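Local coordinates for metallopeptidase family protein (Thermus thermophilus, PDB 2EJQ) that is of unknown function but belongs to the zincin-like metallopeptidases and probably works as a metal-dependent peptidase, at residues Leu13-Val17 and Met93-Leu97; Phe21-Leu25 and Leu97-Leu101; Leu46-Pro52 and Gly65-Tyr71. The protein carries 1 engineered substitution. One frame throughout, in Å; residues are numbered along the deposited sequence.

Interaction 1 of 3, residues Leu13-Val17 and Met93-Leu97; sequences LWEEV and MLHEL. Engineered in segment 93-97: M93 (natural residue Leu).
The indole of W14 reaches out from helix 3-16 and is met along its six-membered ring by two side chains set one turn apart on helix 85-105, M93 and L97. M93 is an engineered residue, leucine in the natural sequence. Its sulfur approaches the ring obliquely, with SD 5.3 Å from the centroid of the six-membered ring of W14 and 64° off the ring normal, a Met-aromatic contact; the nearest ring atom is CE3 of W14, 4.1 Å from SD of M93. The methionine is almost eclipsed at its last torsion (chi3 -11°), which turns CE back to lie 3.7 Å from CB of L13.

L97 meets the indole differently. Its side chain crosses that of W14 at about a right angle and brings CD2 of L97 to 4.1 Å from CZ3 of W14. The same methyl, CD2 of L97, is also 3.5 Å from CG1 of V17. With CG1 anti to the backbone N (chi1 -180°), the valine fork divides its methyls between two leucines: CG1 goes to L97, while CG2 of V17 packs 3.8 Å from CD2 of L94, and in each pair the two side chains run past each other in opposite directions. No hydrogen bond crosses between 13-17 and 93-97; apolar side chains of helix 3-16, and V17 just past its end, make the contact.

Around this layer, K22 makes a cation-pi contact with the W14 ring and a hydrogen bond to W14 O. L13 extends the helix-helix seam to V89 and W90, and both W14 and L97 rest on I68 of strand 67-71, so the seam lies against the sheet.

Interaction 2 of 3, residues Phe21-Leu25 and Leu97-Leu101; sequences FKRGL and LRHHL
H100 NE2 donates a hydrogen bond to R23 O over 2.7 Å, nearly straight at 167°. The carbonyl oxygen lies close to the plane of the imidazole, whereas the nitrogen stands above the carbonyl plane of R23. A chi1 of 170°, which sets CG opposite the backbone N, carries the H100 ring off helix 85-105 toward the type II turn K22-L25. L25 then covers one ring face: its CB sits 3.7 Å from the centroid of the H100 ring, 20° off the normal, a CH-pi contact. G24, whose positive phi suits this turn, passes close by, with its C atom 3.4 Å from CE1 of H100.

The second nitrogen of H100, ND1, is hydrogen-bonded to Y49 OH, so the ring is gripped at both nitrogens, which probably fixes its rotation. A leucine in place of H100 would probably leave R23 O without its mate across this contact, cost the Y49 hydroxyl its bond to the imidazole though not the one from R66, and take away the flat surface under L25.

Beside this polar core, CD1 of L97 packs 3.4 Å from F21 O. CD2 of L101 approaches NH1 of R23 at 3.7 Å, the two side chains crossing at about a right angle.

The loop between helix 3-16 and strand 27-31 is thus held against helix 85-105, while L25 touches W14 of helix 3-16, I68 of strand 67-71 and Y49 of strand 47-50.

Interaction 3 of 3, residues Leu46-Pro52 and Gly65-Tyr71; sequences LGEYLDP and GRHIALY
This is an antiparallel pairing of two strands, 47-50 and 67-71, at one margin of the three-stranded mixed sheet. Their axes approach to 4.6 Å with directions 157° apart. In the hydrogen-bonded pair E48-A69, A69 N reaches E48 O at 2.8 Å and E48 N returns to A69 O. In the pair L50-H67 the ladder is uneven: L50 N to H67 O is 2.6 Å, but H67 N to L50 O, at 3.4 Å, is weak. G47 pairs with L70, where a side chain would run into A69 O.

Side chains tie both ends. E48 sets CG in the crowded position between its backbone N and carbonyl carbon (chi1 71°) and then extends to Y71, whose OH comes to 2.4 Å from OE2 of E48, so short that the separation is doubtful; OE2 also forms a salt bridge with K35. At the other end R66 NH1 donates in its guanidinium plane to Y49 OH at 2.8 Å, ring and guanidinium lying 24° apart. CD of P52 covers one guanidinium face. D51 OD1, 3.6 Å from R66 NH1 and well out of its plane, adds charge attraction without a direct bond, and a water links that oxygen to R66 NH2. S103 OG is hydrogen-bonded to both D51 OD2 and R66 NH1.

Strand 47-50, outermost and antiparallel, is consistent with the edge strand beside the active-site cleft of zincins. Y49 touches E96 on helix 85-105; I68 and L70 also pack on that helix and on helix 3-16, while strand 67-71 bonds to the parallel strand 27-31 at its other side.

Overlapping segments of helix 85-105 serve interactions 1 and 2, whose centres are about 9 Å apart and which share L97. The centre of interaction 3, in the sheet beneath, lies about 12 Å from that of interaction 1 and about 11 Å from that of interaction 2. Along the chain, segments 13-17 and 21-25 come first, then the strand pair, then the helix, so interaction 3 is nested inside the loops closed by the other two. Contacts run between all three: W14 touches K22 and L25, while E96 and H100 approach Y49. Helix 85-105 thus joins the N-terminal helix and loop to the edge strand. It carries an HExxH pattern, H95, E96 and H99, probably the metal site of a zincin, although no metal is bound there.

Interaction 1 of 3, residues Leu13-Val17 and Met93-Leu97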
ATOM      1  N   LEU A  13      -0.787  -7.801  10.407  1.00 48.61           N
ATOM      2  CA  LEU A  13       0.391  -6.941  10.509  1.00 47.13           C
ATOM      3  C   LEU A  13      -0.045  -5.473  10.613  1.00 48.47           C
ATOM      4  O   LEU A  13       0.532  -4.696  11.383  1.00 47.93           O
ATOM      5  CB  LEU A  13       1.302  -7.136   9.286  1.00 46.71           C
ATOM      6  CG  LEU A  13       1.993  -8.495   9.108  1.00 51.80           C
ATOM      7  CD1 LEU A  13       2.771  -8.517   7.798  1.00 47.12           C
ATOM      8  CD2 LEU A  13       2.925  -8.757  10.273  1.00 39.96           C
ATOM      9  N   TRP A  14      -1.076  -5.098   9.862  1.00 41.23           N
ATOM     10  CA  TRP A  14      -1.553  -3.723   9.887  1.00 46.90           C
ATOM     11  C   TRP A  14      -1.999  -3.308  11.282  1.00 51.91           C
ATOM     12  O   TRP A  14      -1.767  -2.165  11.693  1.00 47.38           O
ATOM     13  CB  TRP A  14      -2.700  -3.527   8.888  1.00 49.20           C
ATOM     14  CG  TRP A  14      -3.182  -2.101   8.786  1.00 48.14           C
ATOM     15  CD1 TRP A  14      -4.458  -1.659   8.976  1.00 52.29           C
ATOM     16  CD2 TRP A  14      -2.405  -0.938   8.444  1.00 49.04           C
ATOM     17  NE1 TRP A  14      -4.530  -0.298   8.774  1.00 54.64           N
ATOM     18  CE2 TRP A  14      -3.284   0.170   8.448  1.00 51.44           C
ATOM     19  CE3 TRP A  14      -1.054  -0.727   8.133  1.00 47.13           C
ATOM     20  CZ2 TRP A  14      -2.860   1.470   8.155  1.00 49.38           C
ATOM     21  CZ3 TRP A  14      -0.629   0.570   7.840  1.00 49.42           C
ATOM     22  CH2 TRP A  14      -1.535   1.652   7.854  1.00 50.56           C
ATOM     23  N   GLU A  15      -2.632  -4.229  12.009  1.00 50.50           N
ATOM     24  CA  GLU A  15      -3.079  -3.936  13.364  1.00 57.23           C
ATOM     25  C   GLU A  15      -1.923  -3.724  14.345  1.00 55.80           C
ATOM     26  O   GLU A  15      -2.111  -3.085  15.372  1.00 62.57           O
ATOM     27  CB  GLU A  15      -3.989  -5.047  13.895  1.00 60.36           C
ATOM     28  CG  GLU A  15      -5.454  -4.950  13.462  1.00 78.89           C
ATOM     29  CD  GLU A  15      -6.140  -3.674  13.933  1.00 83.98           C
ATOM     30  OE1 GLU A  15      -5.896  -3.251  15.087  1.00 88.12           O
ATOM     31  OE2 GLU A  15      -6.936  -3.106  13.150  1.00 84.57           O
ATOM     32  N   GLU A  16      -0.737  -4.252  14.044  1.00 54.91           N
ATOM     33  CA  GLU A  16       0.418  -4.074  14.932  1.00 55.07           C
ATOM     34  C   GLU A  16       0.908  -2.642  14.842  1.00 50.62           C
ATOM     35  O   GLU A  16       1.556  -2.136  15.753  1.00 49.44           O
ATOM     36  CB  GLU A  16       1.580  -4.991  14.538  1.00 57.11           C
ATOM     37  CG  GLU A  16       1.584  -6.355  15.192  1.00 66.68           C
ATOM     38  CD  GLU A  16       2.846  -7.148  14.878  1.00 70.54           C
ATOM     39  OE1 GLU A  16       3.958  -6.630  15.124  1.00 69.07           O
ATOM     40  OE2 GLU A  16       2.723  -8.290  14.388  1.00 71.77           O
ATOM     41  N   VAL A  17       0.600  -2.001  13.721  1.00 49.58           N
ATOM     42  CA  VAL A  17       1.010  -0.633  13.472  1.00 50.11           C
ATOM     43  C   VAL A  17       0.294   0.377  14.376  1.00 55.11           C
ATOM     44  O   VAL A  17      -0.937   0.455  14.382  1.00 51.04           O
ATOM     45  CB  VAL A  17       0.762  -0.248  11.990  1.00 49.55           C
ATOM     46  CG1 VAL A  17       1.206   1.181  11.740  1.00 45.99           C
ATOM     47  CG2 VAL A  17       1.513  -1.201  11.065  1.00 47.74           C
ATOM     48  N   MET A  93       4.054  -2.396   3.452  1.00 42.43           N
ATOM     49  CA  MET A  93       3.085  -1.561   4.135  1.00 46.89           C
ATOM     50  C   MET A  93       3.686  -0.348   4.808  1.00 46.92           C
ATOM     51  O   MET A  93       3.232   0.772   4.619  1.00 46.18           O
ATOM     52  CB  MET A  93       2.359  -2.378   5.184  1.00 48.35           C
ATOM     53  CG  MET A  93       0.984  -2.777   4.764  1.00 63.17           C
ATOM     54  SD  MET A  93       0.270  -3.905   5.933  1.00 82.90           S
ATOM     55  CE  MET A  93       1.660  -4.313   6.926  1.00 73.20           C
ATOM     56  N   LEU A  94       4.707  -0.594   5.612  1.00 43.91           N
ATOM     57  CA  LEU A  94       5.360   0.470   6.348  1.00 47.26           C
ATOM     58  C   LEU A  94       6.055   1.466   5.439  1.00 46.18           C
ATOM     59  O   LEU A  94       6.196   2.630   5.791  1.00 46.18           O
ATOM     60  CB  LEU A  94       6.351  -0.114   7.352  1.00 37.69           C
ATOM     61  CG  LEU A  94       5.665  -0.975   8.404  1.00 42.60           C
ATOM     62  CD1 LEU A  94       6.710  -1.446   9.405  1.00 39.22           C
ATOM     63  CD2 LEU A  94       4.577  -0.187   9.106  1.00 43.07           C
ATOM     64  N   HIS A  95       6.487   1.016   4.266  1.00 46.00           N
ATOM     65  CA  HIS A  95       7.135   1.910   3.321  1.00 46.27           C
ATOM     66  C   HIS A  95       6.082   2.871   2.759  1.00 47.96           C
ATOM     67  O   HIS A  95       6.334   4.070   2.624  1.00 42.47           O
ATOM     68  CB  HIS A  95       7.788   1.120   2.181  1.00 49.17           C
ATOM     69  CG  HIS A  95       8.559   1.977   1.227  1.00 52.26           C
ATOM     70  ND1 HIS A  95       9.596   2.793   1.634  1.00 56.31           N
ATOM     71  CD2 HIS A  95       8.429   2.171  -0.108  1.00 52.17           C
ATOM     72  CE1 HIS A  95      10.068   3.452   0.589  1.00 59.11           C
ATOM     73  NE2 HIS A  95       9.377   3.093  -0.478  1.00 54.51           N
ATOM     74  N   GLU A  96       4.899   2.352   2.435  1.00 42.02           N
ATOM     75  CA  GLU A  96       3.846   3.221   1.919  1.00 44.07           C
ATOM     76  C   GLU A  96       3.303   4.099   3.041  1.00 39.18           C
ATOM     77  O   GLU A  96       2.883   5.225   2.806  1.00 34.01           O
ATOM     78  CB  GLU A  96       2.709   2.411   1.291  1.00 37.54           C
ATOM     79  CG  GLU A  96       3.112   1.569   0.089  1.00 48.30           C
ATOM     80  CD  GLU A  96       3.964   2.326  -0.912  1.00 48.42           C
ATOM     81  OE1 GLU A  96       3.744   3.534  -1.099  1.00 49.24           O
ATOM     82  OE2 GLU A  96       4.853   1.705  -1.526  1.00 56.24           O
ATOM     83  N   LEU A  97       3.312   3.589   4.267  1.00 40.60           N
ATOM     84  CA  LEU A  97       2.836   4.384   5.386  1.00 39.31           C
ATOM     85  C   LEU A  97       3.780   5.585   5.518  1.00 45.22           C
ATOM     86  O   LEU A  97       3.374   6.678   5.907  1.00 44.41           O
ATOM     87  CB  LEU A  97       2.806   3.538   6.668  1.00 38.94           C
ATOM     88  CG  LEU A  97       2.397   4.261   7.958  1.00 47.38           C
ATOM     89  CD1 LEU A  97       1.097   4.999   7.717  1.00 50.51           C
ATOM     90  CD2 LEU A  97       2.252   3.267   9.119  1.00 41.57           C
TER

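Interaction 2 of 3, residues Phe21-Leu25 and Leu97-Leu101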
ATOM      1  N   PHE A  21       0.032   6.609  13.746  1.00 55.42           N
ATOM      2  CA  PHE A  21       0.702   6.683  12.443  1.00 50.52           C
ATOM      3  C   PHE A  21      -0.338   6.636  11.332  1.00 51.26           C
ATOM      4  O   PHE A  21      -0.070   7.042  10.210  1.00 55.84           O
ATOM      5  CB  PHE A  21       1.643   5.492  12.216  1.00 50.01           C
ATOM      6  CG  PHE A  21       2.929   5.558  12.985  1.00 50.12           C
ATOM      7  CD1 PHE A  21       3.669   6.733  13.032  1.00 48.97           C
ATOM      8  CD2 PHE A  21       3.435   4.422  13.611  1.00 50.25           C
ATOM      9  CE1 PHE A  21       4.896   6.780  13.686  1.00 50.63           C
ATOM     10  CE2 PHE A  21       4.659   4.457  14.268  1.00 53.16           C
ATOM     11  CZ  PHE A  21       5.393   5.636  14.307  1.00 47.40           C
ATOM     12  N   LYS A  22      -1.525   6.132  11.643  1.00 54.10           N
ATOM     13  CA  LYS A  22      -2.579   5.994  10.642  1.00 53.63           C
ATOM     14  C   LYS A  22      -3.512   7.195  10.523  1.00 54.89           C
ATOM     15  O   LYS A  22      -4.525   7.130   9.803  1.00 52.81           O
ATOM     16  CB  LYS A  22      -3.395   4.743  10.952  1.00 50.89           C
ATOM     17  CG  LYS A  22      -2.529   3.546  11.303  1.00 52.64           C
ATOM     18  CD  LYS A  22      -3.379   2.322  11.517  1.00 49.05           C
ATOM     19  CE  LYS A  22      -2.531   1.118  11.816  1.00 43.67           C
ATOM     20  NZ  LYS A  22      -3.411  -0.007  12.207  1.00 45.72           N
ATOM     21  N   ARG A  23      -3.169   8.292  11.209  1.00 56.28           N
ATOM     22  CA  ARG A  23      -4.024   9.493  11.173  1.00 54.82           C
ATOM     23  C   ARG A  23      -4.095  10.028   9.747  1.00 50.83           C
ATOM     24  O   ARG A  23      -3.079  10.217   9.073  1.00 53.37           O
ATOM     25  CB  ARG A  23      -3.505  10.611  12.108  1.00 61.88           C
ATOM     26  CG  ARG A  23      -2.066  11.038  11.711  1.00 73.32           C
ATOM     27  CD  ARG A  23      -1.720  12.443  12.310  1.00 85.09           C
ATOM     28  NE  ARG A  23      -0.497  12.609  13.116  1.00 93.02           N
ATOM     29  CZ  ARG A  23       0.674  12.410  12.584  1.00 98.22           C
ATOM     30  NH1 ARG A  23       0.683  12.083  11.341  1.00100.27           N
ATOM     31  NH2 ARG A  23       1.810  12.563  13.237  1.00100.33           N
ATOM     32  N   GLY A  24      -5.314  10.249   9.280  1.00 49.08           N
ATOM     33  CA  GLY A  24      -5.483  10.787   7.945  1.00 49.41           C
ATOM     34  C   GLY A  24      -5.553   9.720   6.881  1.00 51.20           C
ATOM     35  O   GLY A  24      -5.838  10.013   5.719  1.00 46.75           O
ATOM     36  N   LEU A  25      -5.283   8.479   7.287  1.00 50.00           N
ATOM     37  CA  LEU A  25      -5.312   7.340   6.369  1.00 52.82           C
ATOM     38  C   LEU A  25      -6.553   6.475   6.622  1.00 54.78           C
ATOM     39  O   LEU A  25      -6.817   6.041   7.752  1.00 55.39           O
ATOM     40  CB  LEU A  25      -4.047   6.489   6.544  1.00 54.22           C
ATOM     41  CG  LEU A  25      -3.923   5.190   5.735  1.00 54.86           C
ATOM     42  CD1 LEU A  25      -3.648   5.511   4.277  1.00 47.99           C
ATOM     43  CD2 LEU A  25      -2.801   4.333   6.298  1.00 53.86           C
ATOM     44  N   LEU A  97       3.312   3.589   4.267  1.00 40.60           N
ATOM     45  CA  LEU A  97       2.836   4.384   5.386  1.00 39.31           C
ATOM     46  C   LEU A  97       3.780   5.585   5.518  1.00 45.22           C
ATOM     47  O   LEU A  97       3.374   6.678   5.907  1.00 44.41           O
ATOM     48  CB  LEU A  97       2.806   3.538   6.668  1.00 38.94           C
ATOM     49  CG  LEU A  97       2.397   4.261   7.958  1.00 47.38           C
ATOM     50  CD1 LEU A  97       1.097   4.999   7.717  1.00 50.51           C
ATOM     51  CD2 LEU A  97       2.252   3.267   9.119  1.00 41.57           C
ATOM     52  N   ARG A  98       5.049   5.381   5.172  1.00 47.91           N
ATOM     53  CA  ARG A  98       6.021   6.468   5.231  1.00 47.97           C
ATOM     54  C   ARG A  98       5.623   7.544   4.223  1.00 45.89           C
ATOM     55  O   ARG A  98       5.732   8.729   4.504  1.00 37.95           O
ATOM     56  CB  ARG A  98       7.431   5.968   4.920  1.00 48.76           C
ATOM     57  CG  ARG A  98       8.463   7.076   4.985  1.00 58.81           C
ATOM     58  CD  ARG A  98       9.844   6.614   4.583  1.00 63.29           C
ATOM     59  NE  ARG A  98      10.340   7.397   3.460  1.00 77.67           N
ATOM     60  CZ  ARG A  98      11.523   7.213   2.886  1.00 85.92           C
ATOM     61  NH1 ARG A  98      12.340   6.267   3.334  1.00 87.54           N
ATOM     62  NH2 ARG A  98      11.889   7.973   1.862  1.00 86.31           N
ATOM     63  N   HIS A  99       5.159   7.125   3.046  1.00 40.29           N
ATOM     64  CA  HIS A  99       4.725   8.078   2.034  1.00 43.16           C
ATOM     65  C   HIS A  99       3.509   8.871   2.497  1.00 44.98           C
ATOM     66  O   HIS A  99       3.347  10.030   2.136  1.00 40.11           O
ATOM     67  CB  HIS A  99       4.395   7.341   0.739  1.00 46.67           C
ATOM     68  CG  HIS A  99       5.595   6.747   0.074  1.00 53.10           C
ATOM     69  ND1 HIS A  99       5.518   5.697  -0.815  1.00 54.31           N
ATOM     70  CD2 HIS A  99       6.909   7.069   0.163  1.00 52.33           C
ATOM     71  CE1 HIS A  99       6.730   5.396  -1.247  1.00 59.92           C
ATOM     72  NE2 HIS A  99       7.591   6.215  -0.667  1.00 59.02           N
ATOM     73  N   HIS A 100       2.656   8.229   3.289  1.00 43.38           N
ATOM     74  CA  HIS A 100       1.457   8.867   3.813  1.00 46.72           C
ATOM     75  C   HIS A 100       1.859   9.997   4.746  1.00 48.76           C
ATOM     76  O   HIS A 100       1.334  11.105   4.648  1.00 45.85           O
ATOM     77  CB  HIS A 100       0.597   7.858   4.589  1.00 45.36           C
ATOM     78  CG  HIS A 100      -0.527   8.483   5.363  1.00 47.68           C
ATOM     79  ND1 HIS A 100      -1.592   9.115   4.758  1.00 47.74           N
ATOM     80  CD2 HIS A 100      -0.744   8.578   6.697  1.00 48.31           C
ATOM     81  CE1 HIS A 100      -2.415   9.572   5.684  1.00 44.56           C
ATOM     82  NE2 HIS A 100      -1.924   9.261   6.869  1.00 43.45           N
ATOM     83  N   LEU A 101       2.794   9.706   5.648  1.00 44.97           N
ATOM     84  CA  LEU A 101       3.247  10.705   6.598  1.00 47.41           C
ATOM     85  C   LEU A 101       3.895  11.871   5.868  1.00 45.49           C
ATOM     86  O   LEU A 101       3.666  13.020   6.215  1.00 47.57           O
ATOM     87  CB  LEU A 101       4.230  10.094   7.612  1.00 49.24           C
ATOM     88  CG  LEU A 101       3.679   9.012   8.556  1.00 52.06           C
ATOM     89  CD1 LEU A 101       4.792   8.467   9.429  1.00 54.27           C
ATOM     90  CD2 LEU A 101       2.600   9.596   9.418  1.00 57.69           C
TER

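Interaction 3 of 3, residues Leu46-Pro52 and Gly65-Tyr71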
ATOM      1  N   LEU A  46       4.874  -4.070  -5.519  1.00 42.61           N
ATOM      2  CA  LEU A  46       4.168  -4.799  -4.458  1.00 47.42           C
ATOM      3  C   LEU A  46       3.040  -3.973  -3.811  1.00 43.34           C
ATOM      4  O   LEU A  46       2.052  -4.523  -3.324  1.00 41.81           O
ATOM      5  CB  LEU A  46       5.155  -5.252  -3.372  1.00 44.22           C
ATOM      6  CG  LEU A  46       6.333  -6.116  -3.836  1.00 48.48           C
ATOM      7  CD1 LEU A  46       7.159  -6.580  -2.629  1.00 37.64           C
ATOM      8  CD2 LEU A  46       5.810  -7.311  -4.627  1.00 41.54           C
ATOM      9  N   GLY A  47       3.204  -2.656  -3.801  1.00 41.96           N
ATOM     10  CA  GLY A  47       2.195  -1.784  -3.224  1.00 46.04           C
ATOM     11  C   GLY A  47       2.419  -0.322  -3.581  1.00 45.29           C
ATOM     12  O   GLY A  47       3.380   0.023  -4.267  1.00 46.14           O
ATOM     13  N   GLU A  48       1.521   0.545  -3.133  1.00 42.98           N
ATOM     14  CA  GLU A  48       1.669   1.965  -3.395  1.00 47.33           C
ATOM     15  C   GLU A  48       0.719   2.790  -2.549  1.00 46.01           C
ATOM     16  O   GLU A  48      -0.251   2.280  -1.981  1.00 47.87           O
ATOM     17  CB  GLU A  48       1.457   2.285  -4.887  1.00 50.46           C
ATOM     18  CG  GLU A  48       0.029   2.155  -5.376  1.00 52.73           C
ATOM     19  CD  GLU A  48      -0.126   2.484  -6.862  1.00 57.56           C
ATOM     20  OE1 GLU A  48       0.019   3.660  -7.255  1.00 58.53           O
ATOM     21  OE2 GLU A  48      -0.393   1.558  -7.648  1.00 52.93           O
ATOM     22  N   TYR A  49       1.018   4.076  -2.462  1.00 46.02           N
ATOM     23  CA  TYR A  49       0.203   4.995  -1.698  1.00 44.43           C
ATOM     24  C   TYR A  49      -0.732   5.692  -2.672  1.00 45.11           C
ATOM     25  O   TYR A  49      -0.302   6.189  -3.712  1.00 46.25           O
ATOM     26  CB  TYR A  49       1.092   6.018  -1.006  1.00 44.92           C
ATOM     27  CG  TYR A  49       0.330   7.021  -0.165  1.00 47.01           C
ATOM     28  CD1 TYR A  49      -0.404   6.610   0.950  1.00 37.39           C
ATOM     29  CD2 TYR A  49       0.361   8.382  -0.469  1.00 42.39           C
ATOM     30  CE1 TYR A  49      -1.083   7.525   1.741  1.00 45.32           C
ATOM     31  CE2 TYR A  49      -0.315   9.307   0.321  1.00 43.97           C
ATOM     32  CZ  TYR A  49      -1.034   8.870   1.424  1.00 48.14           C
ATOM     33  OH  TYR A  49      -1.683   9.785   2.216  1.00 47.71           O
ATOM     34  N   LEU A  50      -2.019   5.712  -2.347  1.00 47.52           N
ATOM     35  CA  LEU A  50      -3.001   6.362  -3.207  1.00 47.99           C
ATOM     36  C   LEU A  50      -3.243   7.777  -2.650  1.00 46.92           C
ATOM     37  O   LEU A  50      -3.909   7.966  -1.627  1.00 41.73           O
ATOM     38  CB  LEU A  50      -4.281   5.525  -3.228  1.00 48.68           C
ATOM     39  CG  LEU A  50      -4.089   4.029  -3.535  1.00 53.93           C
ATOM     40  CD1 LEU A  50      -5.453   3.363  -3.541  1.00 56.01           C
ATOM     41  CD2 LEU A  50      -3.387   3.814  -4.892  1.00 48.62           C
ATOM     42  N   ASP A  51      -2.677   8.766  -3.329  1.00 49.78           N
ATOM     43  CA  ASP A  51      -2.768  10.152  -2.885  1.00 50.94           C
ATOM     44  C   ASP A  51      -3.805  10.980  -3.649  1.00 50.51           C
ATOM     45  O   ASP A  51      -3.709  11.137  -4.871  1.00 49.71           O
ATOM     46  CB  ASP A  51      -1.391  10.809  -3.022  1.00 53.01           C
ATOM     47  CG  ASP A  51      -1.299  12.147  -2.310  1.00 65.00           C
ATOM     48  OD1 ASP A  51      -2.333  12.836  -2.172  1.00 63.96           O
ATOM     49  OD2 ASP A  51      -0.176  12.515  -1.898  1.00 65.61           O
ATOM     50  N   PRO A  52      -4.805  11.528  -2.932  1.00 47.57           N
ATOM     51  CA  PRO A  52      -5.855  12.347  -3.549  1.00 52.10           C
ATOM     52  C   PRO A  52      -5.223  13.415  -4.449  1.00 54.01           C
ATOM     53  O   PRO A  52      -5.707  13.691  -5.546  1.00 54.15           O
ATOM     54  CB  PRO A  52      -6.573  12.955  -2.344  1.00 53.07           C
ATOM     55  CG  PRO A  52      -6.443  11.892  -1.306  1.00 56.34           C
ATOM     56  CD  PRO A  52      -5.007  11.429  -1.473  1.00 50.62           C
ATOM     57  N   GLY A  65     -10.253   9.933   0.170  1.00 46.24           N
ATOM     58  CA  GLY A  65      -9.481   9.331   1.240  1.00 52.64           C
ATOM     59  C   GLY A  65      -8.074   8.984   0.800  1.00 55.12           C
ATOM     60  O   GLY A  65      -7.723   9.106  -0.374  1.00 50.85           O
ATOM     61  N   ARG A  66      -7.258   8.565   1.758  1.00 54.72           N
ATOM     62  CA  ARG A  66      -5.886   8.180   1.482  1.00 51.48           C
ATOM     63  C   ARG A  66      -5.767   6.696   1.777  1.00 51.37           C
ATOM     64  O   ARG A  66      -6.225   6.213   2.820  1.00 50.14           O
ATOM     65  CB  ARG A  66      -4.937   9.004   2.344  1.00 47.11           C
ATOM     66  CG  ARG A  66      -4.892  10.450   1.891  1.00 50.41           C
ATOM     67  CD  ARG A  66      -4.360  11.361   2.969  1.00 49.90           C
ATOM     68  NE  ARG A  66      -4.269  12.736   2.501  1.00 46.87           N
ATOM     69  CZ  ARG A  66      -3.284  13.212   1.745  1.00 52.72           C
ATOM     70  NH1 ARG A  66      -2.284  12.427   1.366  1.00 52.96           N
ATOM     71  NH2 ARG A  66      -3.303  14.484   1.362  1.00 52.57           N
ATOM     72  N   HIS A  67      -5.156   5.973   0.848  1.00 52.64           N
ATOM     73  CA  HIS A  67      -5.032   4.530   0.974  1.00 52.42           C
ATOM     74  C   HIS A  67      -3.672   3.973   0.604  1.00 49.14           C
ATOM     75  O   HIS A  67      -2.917   4.572  -0.161  1.00 48.78           O
ATOM     76  CB  HIS A  67      -6.060   3.845   0.057  1.00 50.94           C
ATOM     77  CG  HIS A  67      -7.425   4.456   0.118  1.00 55.33           C
ATOM     78  ND1 HIS A  67      -8.333   4.132   1.106  1.00 49.71           N
ATOM     79  CD2 HIS A  67      -8.008   5.409  -0.638  1.00 55.67           C
ATOM     80  CE1 HIS A  67      -9.418   4.867   0.952  1.00 54.85           C
ATOM     81  NE2 HIS A  67      -9.252   5.653  -0.096  1.00 58.15           N
ATOM     82  N   ILE A  68      -3.392   2.798   1.155  1.00 48.29           N
ATOM     83  CA  ILE A  68      -2.195   2.051   0.823  1.00 47.26           C
ATOM     84  C   ILE A  68      -2.785   0.865   0.033  1.00 42.10           C
ATOM     85  O   ILE A  68      -3.744   0.233   0.482  1.00 44.61           O
ATOM     86  CB  ILE A  68      -1.476   1.508   2.074  1.00 42.62           C
ATOM     87  CG1 ILE A  68      -0.906   2.683   2.879  1.00 41.11           C
ATOM     88  CG2 ILE A  68      -0.379   0.512   1.645  1.00 40.03           C
ATOM     89  CD1 ILE A  68      -0.226   2.279   4.186  1.00 33.53           C
ATOM     90  N   ALA A  69      -2.261   0.588  -1.150  1.00 40.51           N
ATOM     91  CA  ALA A  69      -2.755  -0.542  -1.926  1.00 33.18           C
ATOM     92  C   ALA A  69      -1.674  -1.612  -1.986  1.00 41.06           C
ATOM     93  O   ALA A  69      -0.492  -1.293  -2.105  1.00 39.99           O
ATOM     94  CB  ALA A  69      -3.116  -0.092  -3.330  1.00 37.43           C
ATOM     95  N   LEU A  70      -2.085  -2.874  -1.880  1.00 40.16           N
ATOM     96  CA  LEU A  70      -1.164  -3.998  -1.971  1.00 41.86           C
ATOM     97  C   LEU A  70      -1.623  -4.849  -3.159  1.00 44.86           C
ATOM     98  O   LEU A  70      -2.824  -5.041  -3.367  1.00 43.83           O
ATOM     99  CB  LEU A  70      -1.167  -4.825  -0.680  1.00 44.43           C
ATOM    100  CG  LEU A  70      -0.447  -4.242   0.551  1.00 50.33           C
ATOM    101  CD1 LEU A  70      -0.497  -5.235   1.701  1.00 46.49           C
ATOM    102  CD2 LEU A  70       0.990  -3.937   0.211  1.00 52.52           C
ATOM    103  N   TYR A  71      -0.672  -5.339  -3.949  1.00 39.26           N
ATOM    104  CA  TYR A  71      -0.998  -6.147  -5.115  1.00 40.96           C
ATOM    105  C   TYR A  71      -0.534  -7.583  -4.887  1.00 41.27           C
ATOM    106  O   TYR A  71       0.650  -7.887  -5.016  1.00 39.06           O
ATOM    107  CB  TYR A  71      -0.322  -5.546  -6.344  1.00 39.20           C
ATOM    108  CG  TYR A  71      -0.744  -4.113  -6.580  1.00 47.15           C
ATOM    109  CD1 TYR A  71      -2.046  -3.813  -6.975  1.00 50.05           C
ATOM    110  CD2 TYR A  71       0.138  -3.052  -6.351  1.00 42.52           C
ATOM    111  CE1 TYR A  71      -2.463  -2.505  -7.133  1.00 49.43           C
ATOM    112  CE2 TYR A  71      -0.273  -1.739  -6.508  1.00 51.22           C
ATOM    113  CZ  TYR A  71      -1.578  -1.472  -6.896  1.00 50.49           C
ATOM    114  OH  TYR A  71      -2.007  -0.174  -7.030  1.00 47.54           O
TER
HETATM  115  O   HOH W   1      -1.749  15.304  -0.898  1.00 48.70           O